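Local coordinates for protein voltage-sensor containing phosphatase (PDB 3V0D) that probably dephosphorylates phosphoinositides under control of a membrane voltage sensor, its crystallised part pairing a PTEN-like phosphatase domain with a C2 domain, at residues V207-I212 against C237-G242; V272-T277 against F327-T332. The protein carries 1 engineered substitution. All coordinates share one frame; numbering follows the deposited sequence.

Contact 1: V207-I212 against C237-G242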
ATOM      1  N   VAL A 207     -17.191  -8.612  12.351  1.00 16.88           N
ATOM      2  CA  VAL A 207     -16.126  -7.663  12.610  1.00 17.57           C
ATOM      3  C   VAL A 207     -16.172  -7.300  14.085  1.00 18.18           C
ATOM      4  O   VAL A 207     -17.256  -7.071  14.634  1.00 19.41           O
ATOM      5  CB  VAL A 207     -16.191  -6.413  11.662  1.00 18.22           C
ATOM      6  CG1 VAL A 207     -17.573  -5.685  11.688  1.00 20.54           C
ATOM      7  CG2 VAL A 207     -15.038  -5.457  11.934  1.00 19.96           C
ATOM      8  N   THR A 208     -14.998  -7.275  14.713  1.00 18.10           N
ATOM      9  CA  THR A 208     -14.850  -6.976  16.131  1.00 18.92           C
ATOM     10  C   THR A 208     -13.827  -5.869  16.266  1.00 17.78           C
ATOM     11  O   THR A 208     -12.736  -5.991  15.707  1.00 18.55           O
ATOM     12  CB  THR A 208     -14.380  -8.226  16.897  1.00 19.88           C
ATOM     13  OG1 THR A 208     -15.332  -9.271  16.654  1.00 21.71           O
ATOM     14  CG2 THR A 208     -14.280  -7.961  18.400  1.00 21.98           C
ATOM     15  N   ILE A 209     -14.181  -4.811  17.001  1.00 17.94           N
ATOM     16  CA  ILE A 209     -13.279  -3.692  17.218  1.00 18.18           C
ATOM     17  C   ILE A 209     -13.104  -3.514  18.720  1.00 18.85           C
ATOM     18  O   ILE A 209     -14.081  -3.318  19.447  1.00 19.64           O
ATOM     19  CB  ILE A 209     -13.814  -2.398  16.600  1.00 18.02           C
ATOM     20  CG1 ILE A 209     -14.184  -2.609  15.127  1.00 18.32           C
ATOM     21  CG2 ILE A 209     -12.817  -1.266  16.794  1.00 18.90           C
ATOM     22  CD1 ILE A 209     -14.833  -1.402  14.449  1.00 20.37           C
ATOM     23  N   THR A 210     -11.852  -3.584  19.163  1.00 18.94           N
ATOM     24  CA  THR A 210     -11.509  -3.388  20.576  1.00 19.76           C
ATOM     25  C   THR A 210     -11.028  -1.972  20.831  1.00 19.39           C
ATOM     26  O   THR A 210     -10.574  -1.298  19.916  1.00 21.41           O
ATOM     27  CB  THR A 210     -10.434  -4.394  21.016  1.00 20.21           C
ATOM     28  OG1 THR A 210      -9.234  -4.178  20.253  1.00 21.72           O
ATOM     29  CG2 THR A 210     -10.947  -5.819  20.849  1.00 22.28           C
ATOM     30  N   ALA A 211     -11.121  -1.536  22.093  1.00 19.83           N
ATOM     31  CA  ALA A 211     -10.768  -0.170  22.497  1.00 20.11           C
ATOM     32  C   ALA A 211     -11.618   0.850  21.762  1.00 19.43           C
ATOM     33  O   ALA A 211     -11.117   1.840  21.227  1.00 20.32           O
ATOM     34  CB  ALA A 211      -9.255   0.121  22.377  1.00 20.44           C
ATOM     35  N   ILE A 212     -12.925   0.666  21.857  1.00 19.73           N
ATOM     36  CA  ILE A 212     -13.846   1.534  21.120  1.00 19.44           C
ATOM     37  C   ILE A 212     -14.115   2.873  21.829  1.00 19.40           C
ATOM     38  O   ILE A 212     -14.448   3.855  21.174  1.00 19.55           O
ATOM     39  CB  ILE A 212     -15.148   0.759  20.754  1.00 19.57           C
ATOM     40  CG1 ILE A 212     -15.983   1.489  19.684  1.00 19.62           C
ATOM     41  CG2 ILE A 212     -16.012   0.464  21.994  1.00 20.74           C
ATOM     42  CD1 ILE A 212     -15.329   1.519  18.312  1.00 20.35           C
ATOM     43  N   CYS A 237     -22.123  -2.121   5.246  1.00 15.10           N
ATOM     44  CA  CYS A 237     -22.789  -2.392   6.520  1.00 15.42           C
ATOM     45  C   CYS A 237     -22.877  -1.096   7.309  1.00 15.14           C
ATOM     46  O   CYS A 237     -21.882  -0.397   7.448  1.00 16.42           O
ATOM     47  CB  CYS A 237     -21.980  -3.376   7.360  1.00 16.22           C
ATOM     48  SG  CYS A 237     -21.661  -4.974   6.542  1.00 17.29           S
ATOM     49  N   LYS A 238     -24.055  -0.787   7.838  1.00 14.98           N
ATOM     50  CA  LYS A 238     -24.240   0.420   8.661  1.00 15.23           C
ATOM     51  C   LYS A 238     -24.667  -0.071  10.033  1.00 15.34           C
ATOM     52  O   LYS A 238     -25.726  -0.677  10.191  1.00 16.00           O
ATOM     53  CB  LYS A 238     -25.258   1.392   8.045  1.00 15.93           C
ATOM     54  CG  LYS A 238     -24.979   1.702   6.582  1.00 17.37           C
ATOM     55  CD  LYS A 238     -25.973   2.683   6.014  1.00 18.79           C
ATOM     56  CE  LYS A 238     -25.714   2.910   4.547  1.00 23.06           C
ATOM     57  NZ  LYS A 238     -26.572   3.965   3.968  1.00 26.90           N
ATOM     58  N   PHE A 239     -23.800   0.145  11.014  1.00 15.66           N
ATOM     59  CA  PHE A 239     -23.904  -0.606  12.270  1.00 16.20           C
ATOM     60  C   PHE A 239     -25.133  -0.252  13.104  1.00 16.59           C
ATOM     61  O   PHE A 239     -25.832  -1.152  13.566  1.00 18.15           O
ATOM     62  CB  PHE A 239     -22.638  -0.391  13.112  1.00 16.69           C
ATOM     63  CG  PHE A 239     -21.359  -0.996  12.552  1.00 16.67           C
ATOM     64  CD1 PHE A 239     -21.292  -1.667  11.317  1.00 16.99           C
ATOM     65  CD2 PHE A 239     -20.192  -0.867  13.308  1.00 17.74           C
ATOM     66  CE1 PHE A 239     -20.078  -2.196  10.868  1.00 17.53           C
ATOM     67  CE2 PHE A 239     -18.991  -1.362  12.859  1.00 18.42           C
ATOM     68  CZ  PHE A 239     -18.930  -2.032  11.640  1.00 17.98           C
ATOM     69  N   ALA A 240     -25.387   1.035  13.331  1.00 17.10           N
ATOM     70  CA  ALA A 240     -26.494   1.416  14.230  1.00 18.12           C
ATOM     71  C   ALA A 240     -27.824   0.882  13.720  1.00 17.60           C
ATOM     72  O   ALA A 240     -28.685   0.453  14.497  1.00 18.96           O
ATOM     73  CB  ALA A 240     -26.563   2.926  14.386  1.00 19.80           C
ATOM     74  N   GLU A 241     -27.995   0.949  12.405  1.00 17.26           N
ATOM     75  CA  GLU A 241     -29.276   0.661  11.775  1.00 17.75           C
ATOM     76  C   GLU A 241     -29.482  -0.818  11.468  1.00 17.19           C
ATOM     77  O   GLU A 241     -30.601  -1.237  11.132  1.00 18.17           O
ATOM     78  CB  GLU A 241     -29.474   1.497  10.508  1.00 19.86           C
ATOM     79  CG  GLU A 241     -29.347   3.002  10.741  1.00 22.62           C
ATOM     80  CD  GLU A 241     -27.882   3.534  10.664  1.00 26.82           C
ATOM     81  OE1 GLU A 241     -26.866   2.766  10.667  1.00 26.59           O
ATOM     82  OE2 GLU A 241     -27.763   4.782  10.604  1.00 31.00           O
ATOM     83  N   GLY A 242     -28.417  -1.610  11.525  1.00 17.17           N
ATOM     84  CA  GLY A 242     -28.542  -3.019  11.159  1.00 17.55           C
ATOM     85  C   GLY A 242     -28.644  -3.234   9.660  1.00 16.80           C
ATOM     86  O   GLY A 242     -29.162  -4.238   9.225  1.00 18.02           O
TER
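Phe-239 carries this contact, meeting Val-207 and Ile-209 with the far end of its ring. The setting is the beta sandwich of the PTEN-type C2 domain. Segment 207-212 ends strand 202-210 in the five-stranded antiparallel sheet. Segment 237-242 ends strand 232-238, an outermost strand of the facing four-stranded sheet. No hydrogen bond joins the two segments, and the backbones stay well apart: the nearest alpha carbons, Val-207 CA and Cys-237 CA, are 10.5 Å from each other.

At the start of the second segment, Cys-237 packs on Cys-245. The next side chain, Lys-238, makes a cation-pi contact with Tyr-243.

Phe-239 follows, just past the strand, and it is buried. The ring plane is turned so that CD1 nearly eclipses CA (chi2 3°), with CZ and CE2 toward Val-207 and Ile-209. Val-207 CG1 is 3.9 Å from Phe-239 CZ and approaches obliquely. This is the methyl set between the valine's backbone N and carbonyl carbon (chi1 54°). The valine branch runs roughly perpendicular to the phenylalanine side chain. Ile-209 comes to the edge of the ring, near its plane, with its terminal CD1 4.5 Å from Phe-239 CE2. Leu-223 and Met-225 of strand 223-229, Leu-247 of strand 245-250 and Cys-258 of strand 255-260 also pack against this ring, so it belongs to the apolar layer between the sheets.

Beyond the ring, Phe-239, Ala-240 and Glu-241 have helical backbone angles. This turns the chain away from the strand. Gly-242 follows with positive phi (75°), and its N makes two weak bonds back into the turn, 3.1 Å to Lys-238 O and 3.3 Å to Phe-239 O.

Contact 2: V272-T277 against F327-T332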
ATOM      1  N   VAL A 272     -11.042  -2.877   3.014  1.00 13.94           N
ATOM      2  CA  VAL A 272     -12.126  -2.684   3.969  1.00 14.40           C
ATOM      3  C   VAL A 272     -11.970  -1.285   4.528  1.00 13.74           C
ATOM      4  O   VAL A 272     -10.908  -0.936   5.069  1.00 14.72           O
ATOM      5  CB  VAL A 272     -12.061  -3.731   5.093  1.00 15.05           C
ATOM      6  CG1 VAL A 272     -13.249  -3.583   6.011  1.00 16.80           C
ATOM      7  CG2 VAL A 272     -12.012  -5.145   4.501  1.00 16.57           C
ATOM      8  N   ARG A 273     -13.006  -0.465   4.375  1.00 13.58           N
ATOM      9  CA  ARG A 273     -12.992   0.933   4.812  1.00 14.15           C
ATOM     10  C   ARG A 273     -14.025   1.124   5.902  1.00 13.90           C
ATOM     11  O   ARG A 273     -15.165   0.657   5.788  1.00 14.93           O
ATOM     12  CB  ARG A 273     -13.333   1.871   3.655  1.00 14.98           C
ATOM     13  CG  ARG A 273     -12.318   1.796   2.513  1.00 15.97           C
ATOM     14  CD  ARG A 273     -12.777   2.630   1.289  1.00 16.54           C
ATOM     15  NE  ARG A 273     -12.775   4.060   1.578  1.00 16.97           N
ATOM     16  CZ  ARG A 273     -13.852   4.801   1.801  1.00 17.00           C
ATOM     17  NH1 ARG A 273     -15.074   4.299   1.696  1.00 17.76           N
ATOM     18  NH2 ARG A 273     -13.682   6.071   2.132  1.00 19.36           N
ATOM     19  N   PHE A 274     -13.647   1.855   6.936  1.00 13.75           N
ATOM     20  CA  PHE A 274     -14.557   2.194   8.032  1.00 14.73           C
ATOM     21  C   PHE A 274     -14.811   3.680   7.987  1.00 14.86           C
ATOM     22  O   PHE A 274     -13.873   4.493   8.032  1.00 16.31           O
ATOM     23  CB  PHE A 274     -13.988   1.772   9.395  1.00 15.07           C
ATOM     24  CG  PHE A 274     -13.881   0.301   9.534  1.00 14.64           C
ATOM     25  CD1 PHE A 274     -12.796  -0.379   8.969  1.00 15.57           C
ATOM     26  CD2 PHE A 274     -14.870  -0.436  10.181  1.00 16.05           C
ATOM     27  CE1 PHE A 274     -12.684  -1.752   9.057  1.00 16.24           C
ATOM     28  CE2 PHE A 274     -14.756  -1.844  10.285  1.00 16.40           C
ATOM     29  CZ  PHE A 274     -13.653  -2.492   9.695  1.00 16.48           C
ATOM     30  N   MET A 275     -16.096   4.032   7.902  1.00 15.12           N
ATOM     31  CA  MET A 275     -16.569   5.415   7.833  0.96 15.88           C
ATOM     32  C   MET A 275     -17.310   5.762   9.110  1.00 15.53           C
ATOM     33  O   MET A 275     -17.781   4.866   9.821  1.00 15.76           O
ATOM     34  CB  MET A 275     -17.468   5.581   6.601  0.96 16.77           C
ATOM     35  CG  MET A 275     -16.690   5.448   5.295  0.96 19.08           C
ATOM     36  SD  MET A 275     -17.693   5.279   3.828  0.96 22.32           S
ATOM     37  CE  MET A 275     -18.276   3.611   4.071  0.96 25.60           C
ATOM     38  N   SER A 276     -17.435   7.060   9.375  1.00 16.94           N
ATOM     39  CA  SER A 276     -18.106   7.490  10.583  1.00 16.83           C
ATOM     40  C   SER A 276     -18.933   8.725  10.359  1.00 17.12           C
ATOM     41  O   SER A 276     -18.519   9.640   9.641  1.00 19.07           O
ATOM     42  CB  SER A 276     -17.067   7.799  11.652  1.00 17.92           C
ATOM     43  OG  SER A 276     -17.650   8.348  12.814  1.00 18.27           O
ATOM     44  N   THR A 277     -20.089   8.780  11.013  1.00 17.36           N
ATOM     45  CA  THR A 277     -20.878   9.999  11.049  1.00 19.02           C
ATOM     46  C   THR A 277     -20.395  10.983  12.118  1.00 19.11           C
ATOM     47  O   THR A 277     -20.926  12.085  12.215  1.00 21.11           O
ATOM     48  CB  THR A 277     -22.356   9.669  11.308  1.00 19.60           C
ATOM     49  OG1 THR A 277     -22.458   8.968  12.539  1.00 20.62           O
ATOM     50  CG2 THR A 277     -22.949   8.857  10.167  1.00 21.83           C
ATOM     51  N   PHE A 327      -6.255  -0.908  20.537  1.00 19.80           N
ATOM     52  CA  PHE A 327      -7.194  -0.821  19.410  1.00 18.84           C
ATOM     53  C   PHE A 327      -6.831  -1.866  18.362  1.00 18.70           C
ATOM     54  O   PHE A 327      -5.707  -1.905  17.870  1.00 19.23           O
ATOM     55  CB  PHE A 327      -7.122   0.567  18.804  1.00 19.03           C
ATOM     56  CG  PHE A 327      -8.075   0.756  17.647  1.00 17.94           C
ATOM     57  CD1 PHE A 327      -9.407   1.070  17.896  1.00 18.18           C
ATOM     58  CD2 PHE A 327      -7.653   0.646  16.314  1.00 18.51           C
ATOM     59  CE1 PHE A 327     -10.297   1.238  16.837  1.00 18.43           C
ATOM     60  CE2 PHE A 327      -8.536   0.829  15.262  1.00 18.60           C
ATOM     61  CZ  PHE A 327      -9.857   1.125  15.523  1.00 18.28           C
ATOM     62  N   THR A 328      -7.802  -2.714  18.046  1.00 18.33           N
ATOM     63  CA  THR A 328      -7.623  -3.779  17.041  1.00 18.54           C
ATOM     64  C   THR A 328      -8.902  -3.950  16.252  1.00 17.48           C
ATOM     65  O   THR A 328      -9.994  -3.634  16.751  1.00 18.42           O
ATOM     66  CB  THR A 328      -7.220  -5.171  17.666  1.00 19.25           C
ATOM     67  OG1 THR A 328      -8.343  -5.766  18.322  1.00 20.93           O
ATOM     68  CG2 THR A 328      -6.045  -5.064  18.617  1.00 21.01           C
ATOM     69  N   VAL A 329      -8.767  -4.481  15.043  1.00 17.29           N
ATOM     70  CA  VAL A 329      -9.914  -4.875  14.224  1.00 17.09           C
ATOM     71  C   VAL A 329      -9.691  -6.319  13.805  1.00 17.03           C
ATOM     72  O   VAL A 329      -8.625  -6.658  13.303  1.00 18.14           O
ATOM     73  CB  VAL A 329     -10.061  -3.975  12.979  1.00 17.24           C
ATOM     74  CG1 VAL A 329     -11.262  -4.446  12.131  1.00 17.91           C
ATOM     75  CG2 VAL A 329     -10.255  -2.497  13.400  1.00 18.64           C
ATOM     76  N   LYS A 330     -10.707  -7.157  14.025  1.00 17.19           N
ATOM     77  CA  LYS A 330     -10.695  -8.570  13.641  1.00 18.22           C
ATOM     78  C   LYS A 330     -11.852  -8.827  12.671  1.00 17.59           C
ATOM     79  O   LYS A 330     -13.004  -8.525  13.006  1.00 17.53           O
ATOM     80  CB  LYS A 330     -10.823  -9.467  14.866  1.00 19.59           C
ATOM     81  CG  LYS A 330     -10.979 -10.929  14.509  1.00 20.97           C
ATOM     82  CD  LYS A 330     -11.038 -11.823  15.715  1.00 25.93           C
ATOM     83  CE  LYS A 330     -12.358 -11.727  16.411  1.00 29.79           C
ATOM     84  NZ  LYS A 330     -12.442 -12.813  17.421  1.00 32.74           N
ATOM     85  N   LEU A 331     -11.547  -9.408  11.508  1.00 17.19           N
ATOM     86  CA  LEU A 331     -12.576  -9.956  10.642  1.00 17.67           C
ATOM     87  C   LEU A 331     -12.673 -11.443  10.852  1.00 18.26           C
ATOM     88  O   LEU A 331     -11.639 -12.138  10.893  1.00 19.33           O
ATOM     89  CB  LEU A 331     -12.276  -9.708   9.162  1.00 17.59           C
ATOM     90  CG  LEU A 331     -12.121  -8.250   8.749  1.00 17.14           C
ATOM     91  CD1 LEU A 331     -11.778  -8.164   7.270  1.00 18.86           C
ATOM     92  CD2 LEU A 331     -13.391  -7.473   9.049  1.00 19.25           C
ATOM     93  N   THR A 332     -13.894 -11.935  10.996  1.00 18.54           N
ATOM     94  CA  THR A 332     -14.180 -13.367  11.030  1.00 19.77           C
ATOM     95  C   THR A 332     -14.710 -13.771   9.660  1.00 19.15           C
ATOM     96  O   THR A 332     -15.493 -13.037   9.051  1.00 19.12           O
ATOM     97  CB  THR A 332     -15.214 -13.650  12.135  1.00 21.50           C
ATOM     98  OG1 THR A 332     -14.672 -13.192  13.380  1.00 24.13           O
ATOM     99  CG2 THR A 332     -15.565 -15.132  12.235  1.00 23.63           C
TER
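Val-272 meets Leu-331, and Phe-274 meets Val-329, in two apolar pairs. The first pair is tip to tip, with Val-272 CG2 4.1 Å from Leu-331 CD1. In Val-272 it is CG1 that lies anti to the backbone N (chi1 -176°). This leaves CG2 beside that N and reaching for the leucine. In the second pair the side chains lie alongside each other, running opposite ways. Phe-274 CZ is 3.9 Å from Val-329 CG1, and the methyl approaches the ring obliquely.

No hydrogen bond crosses between the segments. The nearest alpha carbons, Val-272 CA and Leu-331 CA, are 9.9 Å apart. That spacing fits the two facing sheets of a C2 beta sandwich. Strand 269-276 is an inner strand of the four-stranded sheet, and strand 328-335 is an inner strand of the five-stranded one. Met-225, Phe-292 and Val-207 add to the same buried layer.

Aromatic contacts continue the core. The ring of Phe-274 stacks on Phe-290 in the neighbouring strand. Phe-290 also meets Phe-327 edge-to-face.

Polar bonds lead to other parts of the domain. Arg-273, between Val-272 and Phe-274, forms a salt bridge through NE with Asp-286 OD2, and its NH1 bonds to Gln-226 OE1. At the end of the strand, Ser-276 OG bonds to Asp-222 OD2.

Overall arrangement
The chain builds the phosphatase domain first and then enters the C2 domain, where both contacts lie. Contact 1 closes a loop of 24 residues that includes strand 223-229. Contact 2 opens later and closes a loop of 49 residues that includes strands 290-295 and 303-307. The loops follow in series and neither encloses the other. Each contact joins the five-stranded sheet to the four-stranded one. Their centres are only about 7 Å apart. Strands 202-210 and 328-335 are antiparallel neighbours, linked by Thr-208 O to Lys-330 N at 2.9 Å. In the facing sheet, strand 223-229 separates strands 232-238 and 269-276.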